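PDB 6BWC: polysaccharide biosynthesis protein CapD from Bacillus thuringiensis HD-771, which is a short-chain dehydrogenase/reductase family enzyme that binds NADP and UDP-N-acetylglucosamine and probably acts as a dehydratase in CMP-pseudaminic acid biosynthesis. Local coordinates for residues 127-139 / 267-279. The protein carries 2 engineered substitutions. Sequence-based numbering, arbitrary orientation.
Sequences TSSNAAISPTNNY and PGEKMYEELMTHD. Engineered in segment 127-139: Asn130 (natural residue Asp), Ala131 (natural residue Lys). With UD1 (uridine-diphosphate-N-acetylglucosamine), chain O.
Lys270 reaches across to the turn at Ile133 and Ser134, its chain fully extended beyond CG so that the ammonium arrives at two successive carbonyls. NZ sits 2.7 Å from Ile133 O, almost in line with that C=O bond (167°), and 3.2 Å from Ser134 O, where it lies above the carbonyl plane. A salt bridge to the anti lone pair of Glu274 OE1 gives the ammonium of this buried lysine a third partner. At the other end, Asn137 ND2 donates to Gly268 O over 3.1 Å, while its OD1 caps Gly140 N at the start of helix 138-156.

The apolar packing centres on Ile133. With CG1 beside the backbone N (chi1 -72°), CG2 is left anti to that N and rests 3.6 Å from Glu274 CB, also meeting Thr277 CG2; CG1 lies against Met276 CA. Farther along, Thr136 OG1 touches the aliphatic part of Lys270 at CG, the two side chains crossing at about a right angle.

Bound UDP-N-acetylglucosamine, probably the substrate, lies against both segments. Engineered Asn130 crosses the bent chain of Glu273 at about a right angle, ND2 3.3 Å from Glu273 CB, and makes a weak bond to O6' of the N-acetylglucosamine. Ser129 OG pairs with O4' of the same sugar and accepts from the backbone N of engineered Ala131 in an ST turn, whereas Glu269 OE2 takes the ribose O2' hydroxyl at 2.6 Å.

The contact thus joins the end of strand 123-129 in the Rossmann-type sheet to the loop after strand 259-262. Phe203 of strand 201-205 packs on Asn130 and Leu275, Arg168 of strand 163-169 touches Ile133 and Met276, and helix 91-96 borders Asn137.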
ATOM      1  N   THR C 127       1.994  26.587  -5.103  1.00 18.22           N
ATOM      2  CA  THR C 127       1.395  27.444  -6.083  1.00 18.50           C
ATOM      3  C   THR C 127      -0.103  27.143  -6.064  1.00 19.13           C
ATOM      4  O   THR C 127      -0.565  26.160  -6.668  1.00 18.86           O
ATOM      5  CB  THR C 127       2.099  27.176  -7.417  1.00 18.71           C
ATOM      6  OG1 THR C 127       3.217  28.061  -7.516  1.00 19.16           O
ATOM      7  CG2 THR C 127       1.237  27.400  -8.560  1.00 18.76           C
ATOM      8  N   SER C 128      -0.849  27.981  -5.331  1.00 19.64           N
ATOM      9  CA  SER C 128      -2.324  27.865  -5.214  1.00 19.24           C
ATOM     10  C   SER C 128      -2.966  28.745  -6.253  1.00 20.22           C
ATOM     11  O   SER C 128      -2.267  29.464  -6.969  1.00 20.00           O
ATOM     12  CB  SER C 128      -2.826  28.296  -3.826  1.00 18.42           C
ATOM     13  OG  SER C 128      -4.215  28.051  -3.684  1.00 16.87           O
ATOM     14  N   SER C 129      -4.298  28.669  -6.320  1.00 21.51           N
ATOM     15  CA  SER C 129      -5.136  29.575  -7.118  1.00 21.85           C
ATOM     16  C   SER C 129      -6.018  30.456  -6.233  1.00 22.13           C
ATOM     17  O   SER C 129      -6.270  30.136  -5.074  1.00 22.54           O
ATOM     18  CB  SER C 129      -6.041  28.762  -8.029  1.00 22.60           C
ATOM     19  OG  SER C 129      -7.055  29.581  -8.583  1.00 23.78           O
ATOM     20  N   ASN C 130      -6.524  31.551  -6.802  1.00 22.05           N
ATOM     21  CA  ASN C 130      -7.530  32.346  -6.123  1.00 21.47           C
ATOM     22  C   ASN C 130      -8.901  31.624  -6.128  1.00 20.35           C
ATOM     23  O   ASN C 130      -9.880  32.093  -5.544  1.00 21.23           O
ATOM     24  CB  ASN C 130      -7.502  33.848  -6.572  1.00 23.24           C
ATOM     25  CG  ASN C 130      -7.908  34.124  -8.050  1.00 24.87           C
ATOM     26  OD1 ASN C 130      -7.425  35.095  -8.643  1.00 24.89           O
ATOM     27  ND2 ASN C 130      -8.808  33.335  -8.619  1.00 25.93           N
ATOM     28  N   ALA C 131      -8.961  30.471  -6.792  1.00 19.32           N
ATOM     29  CA  ALA C 131     -10.106  29.550  -6.693  1.00 19.09           C
ATOM     30  C   ALA C 131     -10.342  28.947  -5.303  1.00 18.36           C
ATOM     31  O   ALA C 131     -11.434  28.501  -4.998  1.00 17.96           O
ATOM     32  CB  ALA C 131      -9.953  28.423  -7.710  1.00 19.09           C
ATOM     33  N   ALA C 132      -9.311  28.928  -4.472  1.00 18.14           N
ATOM     34  CA  ALA C 132      -9.411  28.403  -3.116  1.00 17.61           C
ATOM     35  C   ALA C 132     -10.292  29.233  -2.193  1.00 17.05           C
ATOM     36  O   ALA C 132     -10.526  28.810  -1.067  1.00 17.29           O
ATOM     37  CB  ALA C 132      -8.013  28.299  -2.505  1.00 17.88           C
ATOM     38  N   ILE C 133     -10.748  30.409  -2.636  1.00 16.02           N
ATOM     39  CA  ILE C 133     -11.497  31.307  -1.791  1.00 15.30           C
ATOM     40  C   ILE C 133     -12.971  31.063  -2.018  1.00 15.01           C
ATOM     41  O   ILE C 133     -13.477  31.322  -3.099  1.00 14.67           O
ATOM     42  CB  ILE C 133     -11.156  32.776  -2.069  1.00 15.29           C
ATOM     43  CG1 ILE C 133      -9.758  33.099  -1.540  1.00 15.50           C
ATOM     44  CG2 ILE C 133     -12.127  33.700  -1.352  1.00 15.26           C
ATOM     45  CD1 ILE C 133      -8.643  32.389  -2.249  1.00 15.75           C
ATOM     46  N   SER C 134     -13.662  30.584  -0.979  1.00 14.72           N
ATOM     47  CA  SER C 134     -15.089  30.352  -1.059  1.00 14.03           C
ATOM     48  C   SER C 134     -15.404  29.645  -2.390  1.00 13.88           C
ATOM     49  O   SER C 134     -16.126  30.186  -3.219  1.00 14.03           O
ATOM     50  CB  SER C 134     -15.814  31.702  -0.927  1.00 14.07           C
ATOM     51  OG  SER C 134     -15.336  32.430   0.201  1.00 13.64           O
ATOM     52  N   PRO C 135     -14.820  28.440  -2.605  1.00 13.99           N
ATOM     53  CA  PRO C 135     -14.923  27.740  -3.879  1.00 13.74           C
ATOM     54  C   PRO C 135     -16.268  27.080  -4.166  1.00 13.59           C
ATOM     55  O   PRO C 135     -16.979  26.668  -3.253  1.00 13.14           O
ATOM     56  CB  PRO C 135     -13.843  26.665  -3.764  1.00 13.84           C
ATOM     57  CG  PRO C 135     -13.752  26.380  -2.306  1.00 13.75           C
ATOM     58  CD  PRO C 135     -13.924  27.712  -1.673  1.00 13.95           C
ATOM     59  N   THR C 136     -16.562  26.984  -5.463  1.00 14.00           N
ATOM     60  CA  THR C 136     -17.764  26.379  -6.034  1.00 13.78           C
ATOM     61  C   THR C 136     -17.411  25.127  -6.865  1.00 13.88           C
ATOM     62  O   THR C 136     -18.260  24.590  -7.605  1.00 13.67           O
ATOM     63  CB  THR C 136     -18.452  27.403  -6.951  1.00 13.93           C
ATOM     64  OG1 THR C 136     -18.192  28.714  -6.465  1.00 14.33           O
ATOM     65  CG2 THR C 136     -19.943  27.218  -6.991  1.00 14.33           C
ATOM     66  N   ASN C 137     -16.158  24.668  -6.753  1.00 13.90           N
ATOM     67  CA  ASN C 137     -15.727  23.457  -7.443  1.00 14.17           C
ATOM     68  C   ASN C 137     -14.714  22.648  -6.642  1.00 14.46           C
ATOM     69  O   ASN C 137     -14.091  23.144  -5.652  1.00 14.95           O
ATOM     70  CB  ASN C 137     -15.182  23.771  -8.835  1.00 14.18           C
ATOM     71  CG  ASN C 137     -14.142  24.880  -8.827  1.00 14.48           C
ATOM     72  OD1 ASN C 137     -13.085  24.754  -8.210  1.00 14.53           O
ATOM     73  ND2 ASN C 137     -14.423  25.966  -9.539  1.00 14.90           N
ATOM     74  N   ASN C 138     -14.564  21.399  -7.090  1.00 13.84           N
ATOM     75  CA  ASN C 138     -13.668  20.429  -6.473  1.00 13.15           C
ATOM     76  C   ASN C 138     -12.255  20.924  -6.611  1.00 12.90           C
ATOM     77  O   ASN C 138     -11.475  20.774  -5.697  1.00 12.71           O
ATOM     78  CB  ASN C 138     -13.851  19.035  -7.107  1.00 12.95           C
ATOM     79  CG  ASN C 138     -13.013  17.956  -6.443  1.00 12.76           C
ATOM     80  OD1 ASN C 138     -13.007  17.809  -5.224  1.00 12.77           O
ATOM     81  ND2 ASN C 138     -12.316  17.187  -7.243  1.00 12.64           N
ATOM     82  N   TYR C 139     -11.931  21.568  -7.733  1.00 13.29           N
ATOM     83  CA  TYR C 139     -10.556  22.086  -7.942  1.00 13.09           C
ATOM     84  C   TYR C 139     -10.183  23.064  -6.828  1.00 12.55           C
ATOM     85  O   TYR C 139      -9.192  22.862  -6.115  1.00 12.33           O
ATOM     86  CB  TYR C 139     -10.378  22.717  -9.331  1.00 13.06           C
ATOM     87  CG  TYR C 139      -9.083  23.479  -9.453  1.00 13.30           C
ATOM     88  CD1 TYR C 139      -7.866  22.863  -9.221  1.00 13.32           C
ATOM     89  CD2 TYR C 139      -9.080  24.829  -9.767  1.00 13.55           C
ATOM     90  CE1 TYR C 139      -6.686  23.568  -9.299  1.00 13.44           C
ATOM     91  CE2 TYR C 139      -7.908  25.534  -9.866  1.00 13.53           C
ATOM     92  CZ  TYR C 139      -6.711  24.911  -9.638  1.00 13.84           C
ATOM     93  OH  TYR C 139      -5.537  25.662  -9.758  1.00 14.65           O
ATOM     94  N   PRO C 267     -19.647  22.741 -15.313  1.00 21.15           N
ATOM     95  CA  PRO C 267     -19.974  22.463 -13.895  1.00 21.80           C
ATOM     96  C   PRO C 267     -18.969  23.029 -12.909  1.00 21.54           C
ATOM     97  O   PRO C 267     -17.778  22.971 -13.173  1.00 22.26           O
ATOM     98  CB  PRO C 267     -19.986  20.937 -13.824  1.00 21.40           C
ATOM     99  CG  PRO C 267     -20.367  20.535 -15.207  1.00 21.55           C
ATOM    100  CD  PRO C 267     -19.684  21.512 -16.124  1.00 21.17           C
ATOM    101  N   GLY C 268     -19.454  23.616 -11.818  1.00 21.60           N
ATOM    102  CA  GLY C 268     -18.591  24.151 -10.763  1.00 21.78           C
ATOM    103  C   GLY C 268     -18.003  25.537 -11.009  1.00 22.09           C
ATOM    104  O   GLY C 268     -17.519  26.155 -10.063  1.00 22.43           O
ATOM    105  N   GLU C 269     -18.035  26.032 -12.253  1.00 22.08           N
ATOM    106  CA  GLU C 269     -17.486  27.360 -12.592  1.00 22.49           C
ATOM    107  C   GLU C 269     -18.077  28.470 -11.716  1.00 22.24           C
ATOM    108  O   GLU C 269     -19.270  28.490 -11.463  1.00 22.65           O
ATOM    109  CB  GLU C 269     -17.725  27.725 -14.078  1.00 22.61           C
ATOM    110  CG  GLU C 269     -16.761  27.077 -15.067  1.00 22.80           C
ATOM    111  CD  GLU C 269     -16.867  27.648 -16.487  1.00 23.18           C
ATOM    112  OE1 GLU C 269     -17.921  27.440 -17.128  1.00 22.14           O
ATOM    113  OE2 GLU C 269     -15.895  28.288 -16.979  1.00 23.05           O
ATOM    114  N   LYS C 270     -17.210  29.378 -11.277  1.00 22.42           N
ATOM    115  CA  LYS C 270     -17.563  30.584 -10.517  1.00 22.33           C
ATOM    116  C   LYS C 270     -17.690  31.781 -11.473  1.00 22.67           C
ATOM    117  O   LYS C 270     -17.049  31.813 -12.533  1.00 22.23           O
ATOM    118  CB  LYS C 270     -16.450  30.874  -9.495  1.00 21.96           C
ATOM    119  CG  LYS C 270     -16.862  31.539  -8.195  1.00 20.77           C
ATOM    120  CD  LYS C 270     -15.658  31.589  -7.271  1.00 19.79           C
ATOM    121  CE  LYS C 270     -15.959  32.396  -6.042  1.00 18.96           C
ATOM    122  NZ  LYS C 270     -14.781  32.379  -5.157  1.00 18.92           N
ATOM    123  N   MET C 271     -18.490  32.768 -11.069  1.00 23.21           N
ATOM    124  CA  MET C 271     -18.810  33.926 -11.924  1.00 24.26           C
ATOM    125  C   MET C 271     -17.719  34.973 -11.940  1.00 23.65           C
ATOM    126  O   MET C 271     -17.445  35.585 -12.971  1.00 23.34           O
ATOM    127  CB  MET C 271     -20.137  34.583 -11.493  1.00 25.30           C
ATOM    128  CG  MET C 271     -21.379  33.873 -12.007  1.00 26.04           C
ATOM    129  SD  MET C 271     -21.331  33.708 -13.808  1.00 29.13           S
ATOM    130  CE  MET C 271     -22.485  32.373 -13.964  1.00 30.62           C
ATOM    131  N   TYR C 272     -17.119  35.138 -10.770  1.00 23.50           N
ATOM    132  CA  TYR C 272     -16.052  36.085 -10.479  1.00 22.68           C
ATOM    133  C   TYR C 272     -15.065  35.263  -9.668  1.00 22.01           C
ATOM    134  O   TYR C 272     -15.357  34.111  -9.333  1.00 21.72           O
ATOM    135  CB  TYR C 272     -16.585  37.238  -9.624  1.00 22.91           C
ATOM    136  CG  TYR C 272     -17.359  36.736  -8.443  1.00 23.53           C
ATOM    137  CD1 TYR C 272     -16.729  36.493  -7.226  1.00 24.28           C
ATOM    138  CD2 TYR C 272     -18.715  36.429  -8.566  1.00 24.14           C
ATOM    139  CE1 TYR C 272     -17.430  35.981  -6.149  1.00 25.16           C
ATOM    140  CE2 TYR C 272     -19.430  35.922  -7.504  1.00 25.17           C
ATOM    141  CZ  TYR C 272     -18.784  35.693  -6.296  1.00 26.06           C
ATOM    142  OH  TYR C 272     -19.504  35.190  -5.230  1.00 27.66           O
ATOM    143  N   GLU C 273     -13.914  35.834  -9.337  1.00 21.75           N
ATOM    144  CA  GLU C 273     -12.963  35.167  -8.445  1.00 21.09           C
ATOM    145  C   GLU C 273     -12.670  36.122  -7.307  1.00 20.52           C
ATOM    146  O   GLU C 273     -13.241  37.204  -7.266  1.00 20.71           O
ATOM    147  CB  GLU C 273     -11.702  34.744  -9.201  1.00 21.34           C
ATOM    148  CG  GLU C 273     -11.917  33.622 -10.229  1.00 22.19           C
ATOM    149  CD  GLU C 273     -12.170  32.229  -9.640  1.00 23.43           C
ATOM    150  OE1 GLU C 273     -12.236  32.082  -8.382  1.00 25.85           O
ATOM    151  OE2 GLU C 273     -12.294  31.265 -10.449  1.00 23.83           O
ATOM    152  N   GLU C 274     -11.843  35.695  -6.354  1.00 20.16           N
ATOM    153  CA  GLU C 274     -11.534  36.484  -5.159  1.00 19.57           C
ATOM    154  C   GLU C 274     -10.071  36.248  -4.743  1.00 19.70           C
ATOM    155  O   GLU C 274      -9.568  35.138  -4.838  1.00 18.37           O
ATOM    156  CB  GLU C 274     -12.496  36.122  -4.000  1.00 19.25           C
ATOM    157  CG  GLU C 274     -13.995  36.148  -4.333  1.00 19.04           C
ATOM    158  CD  GLU C 274     -14.890  35.784  -3.150  1.00 19.08           C
ATOM    159  OE1 GLU C 274     -15.281  34.604  -3.014  1.00 18.96           O
ATOM    160  OE2 GLU C 274     -15.211  36.677  -2.339  1.00 19.31           O
ATOM    161  N   LEU C 275      -9.405  37.304  -4.284  1.00 20.36           N
ATOM    162  CA  LEU C 275      -7.992  37.244  -3.880  1.00 21.03           C
ATOM    163  C   LEU C 275      -7.837  36.735  -2.446  1.00 21.65           C
ATOM    164  O   LEU C 275      -6.761  36.226  -2.084  1.00 20.61           O
ATOM    165  CB  LEU C 275      -7.346  38.635  -3.959  1.00 21.29           C
ATOM    166  CG  LEU C 275      -7.486  39.466  -5.243  1.00 21.46           C
ATOM    167  CD1 LEU C 275      -6.986  40.880  -4.991  1.00 20.87           C
ATOM    168  CD2 LEU C 275      -6.763  38.802  -6.414  1.00 21.88           C
ATOM    169  N   MET C 276      -8.892  36.945  -1.640  1.00 22.35           N
ATOM    170  CA  MET C 276      -8.971  36.517  -0.227  1.00 23.19           C
ATOM    171  C   MET C 276     -10.399  36.629   0.327  1.00 23.71           C
ATOM    172  O   MET C 276     -11.193  37.447  -0.116  1.00 24.44           O
ATOM    173  CB  MET C 276      -8.010  37.313   0.674  1.00 22.81           C
ATOM    174  CG  MET C 276      -8.132  38.822   0.601  1.00 23.03           C
ATOM    175  SD  MET C 276      -6.719  39.617   1.400  1.00 23.75           S
ATOM    176  CE  MET C 276      -6.494  41.041   0.369  1.00 23.69           C
ATOM    177  N   THR C 277     -10.717  35.798   1.305  1.00 24.17           N
ATOM    178  CA  THR C 277     -11.949  35.967   2.052  1.00 24.47           C
ATOM    179  C   THR C 277     -11.931  37.328   2.755  1.00 25.65           C
ATOM    180  O   THR C 277     -10.875  37.948   2.954  1.00 24.06           O
ATOM    181  CB  THR C 277     -12.115  34.856   3.107  1.00 24.62           C
ATOM    182  OG1 THR C 277     -10.916  34.757   3.887  1.00 24.64           O
ATOM    183  CG2 THR C 277     -12.394  33.514   2.432  1.00 24.38           C
ATOM    184  N   HIS C 278     -13.121  37.799   3.114  1.00 28.34           N
ATOM    185  CA  HIS C 278     -13.244  39.007   3.915  1.00 28.71           C
ATOM    186  C   HIS C 278     -12.439  38.874   5.213  1.00 30.75           C
ATOM    187  O   HIS C 278     -11.636  39.766   5.524  1.00 30.29           O
ATOM    188  CB  HIS C 278     -14.695  39.297   4.244  1.00 28.05           C
ATOM    189  CG  HIS C 278     -14.869  40.575   4.997  1.00 27.71           C
ATOM    190  ND1 HIS C 278     -14.745  40.658   6.368  1.00 27.13           N
ATOM    191  CD2 HIS C 278     -15.098  41.833   4.563  1.00 26.94           C
ATOM    192  CE1 HIS C 278     -14.914  41.910   6.747  1.00 26.45           C
ATOM    193  NE2 HIS C 278     -15.125  42.643   5.671  1.00 26.53           N
ATOM    194  N   ASP C 279     -12.675  37.760   5.937  1.00 32.38           N
ATOM    195  CA  ASP C 279     -11.905  37.332   7.152  1.00 32.16           C
ATOM    196  C   ASP C 279     -10.381  37.526   7.019  1.00 32.76           C
ATOM    197  O   ASP C 279      -9.746  38.103   7.899  1.00 32.31           O
ATOM    198  CB  ASP C 279     -12.240  35.857   7.480  1.00 31.91           C
ATOM    199  CG  ASP C 279     -11.540  35.322   8.749  1.00 30.84           C
ATOM    200  OD1 ASP C 279     -10.958  34.219   8.622  1.00 30.39           O
ATOM    201  OD2 ASP C 279     -11.598  35.950   9.844  1.00 27.00           O
TER
HETATM  202  C1' UD1 O 401      -7.789  29.320 -14.670  1.00 12.53           C
HETATM  203  C2' UD1 O 401      -6.974  28.144 -14.157  1.00 12.80           C
HETATM  204  C3' UD1 O 401      -7.375  27.759 -12.735  1.00 12.91           C
HETATM  205  C4' UD1 O 401      -7.423  28.970 -11.806  1.00 12.57           C
HETATM  206  C5' UD1 O 401      -8.053  30.210 -12.469  1.00 12.55           C
HETATM  207  C6' UD1 O 401      -7.750  31.460 -11.633  1.00 12.45           C
HETATM  208  C7' UD1 O 401      -6.437  26.819 -16.161  1.00 13.80           C
HETATM  209  C8' UD1 O 401      -6.919  25.708 -17.074  1.00 14.08           C
HETATM  210  N2' UD1 O 401      -7.130  26.996 -15.032  1.00 13.01           N
HETATM  211  O1' UD1 O 401      -9.172  29.004 -14.621  1.00 13.55           O
HETATM  212  O3' UD1 O 401      -6.447  26.770 -12.246  1.00 13.17           O
HETATM  213  O4' UD1 O 401      -8.141  28.665 -10.625  1.00 12.23           O
HETATM  214  O5' UD1 O 401      -7.587  30.412 -13.820  1.00 12.14           O
HETATM  215  O6' UD1 O 401      -8.859  32.362 -11.609  1.00 12.54           O
HETATM  216  O7' UD1 O 401      -5.496  27.532 -16.503  1.00 14.37           O
HETATM  217  N1  UD1 O 401     -14.416  30.049 -21.253  1.00 20.15           N
HETATM  218  C2  UD1 O 401     -15.206  30.162 -22.436  1.00 19.84           C
HETATM  219  N3  UD1 O 401     -15.185  29.176 -23.347  1.00 19.85           N
HETATM  220  C4  UD1 O 401     -14.433  28.070 -23.176  1.00 19.12           C
HETATM  221  C5  UD1 O 401     -13.646  27.929 -22.060  1.00 19.04           C
HETATM  222  C6  UD1 O 401     -13.637  28.941 -21.113  1.00 19.69           C
HETATM  223  O2  UD1 O 401     -15.935  31.149 -22.642  1.00 19.54           O
HETATM  224  O4  UD1 O 401     -14.412  27.165 -24.025  1.00 18.47           O
HETATM  225  C1B UD1 O 401     -14.429  31.101 -20.215  1.00 19.04           C
HETATM  226  C2B UD1 O 401     -14.590  30.604 -18.776  1.00 19.02           C
HETATM  227  O2' UD1 O 401     -15.955  30.470 -18.400  1.00 19.34           O
HETATM  228  C3B UD1 O 401     -13.830  31.620 -17.947  1.00 18.75           C
HETATM  229  C4B UD1 O 401     -12.755  32.079 -18.909  1.00 18.45           C
HETATM  230  O4B UD1 O 401     -13.177  31.740 -20.229  1.00 18.82           O
HETATM  231  O3B UD1 O 401     -14.589  32.771 -17.559  1.00 18.94           O
HETATM  232  C5B UD1 O 401     -11.398  31.448 -18.643  1.00 17.70           C
HETATM  233  O5B UD1 O 401     -11.373  30.020 -18.792  1.00 16.47           O
HETATM  234  PA  UD1 O 401      -9.926  29.349 -18.610  1.00 16.16           P
HETATM  235  O1A UD1 O 401      -9.883  27.914 -19.076  1.00 16.47           O
HETATM  236  O2A UD1 O 401      -8.819  30.274 -19.127  1.00 16.67           O
HETATM  237  O3A UD1 O 401      -9.554  29.495 -17.046  1.00 15.22           O
HETATM  238  PB  UD1 O 401     -10.366  29.472 -15.645  1.00 14.70           P
HETATM  239  O1B UD1 O 401     -11.346  28.317 -15.638  1.00 14.67           O
HETATM  240  O2B UD1 O 401     -10.897  30.827 -15.192  1.00 14.28           O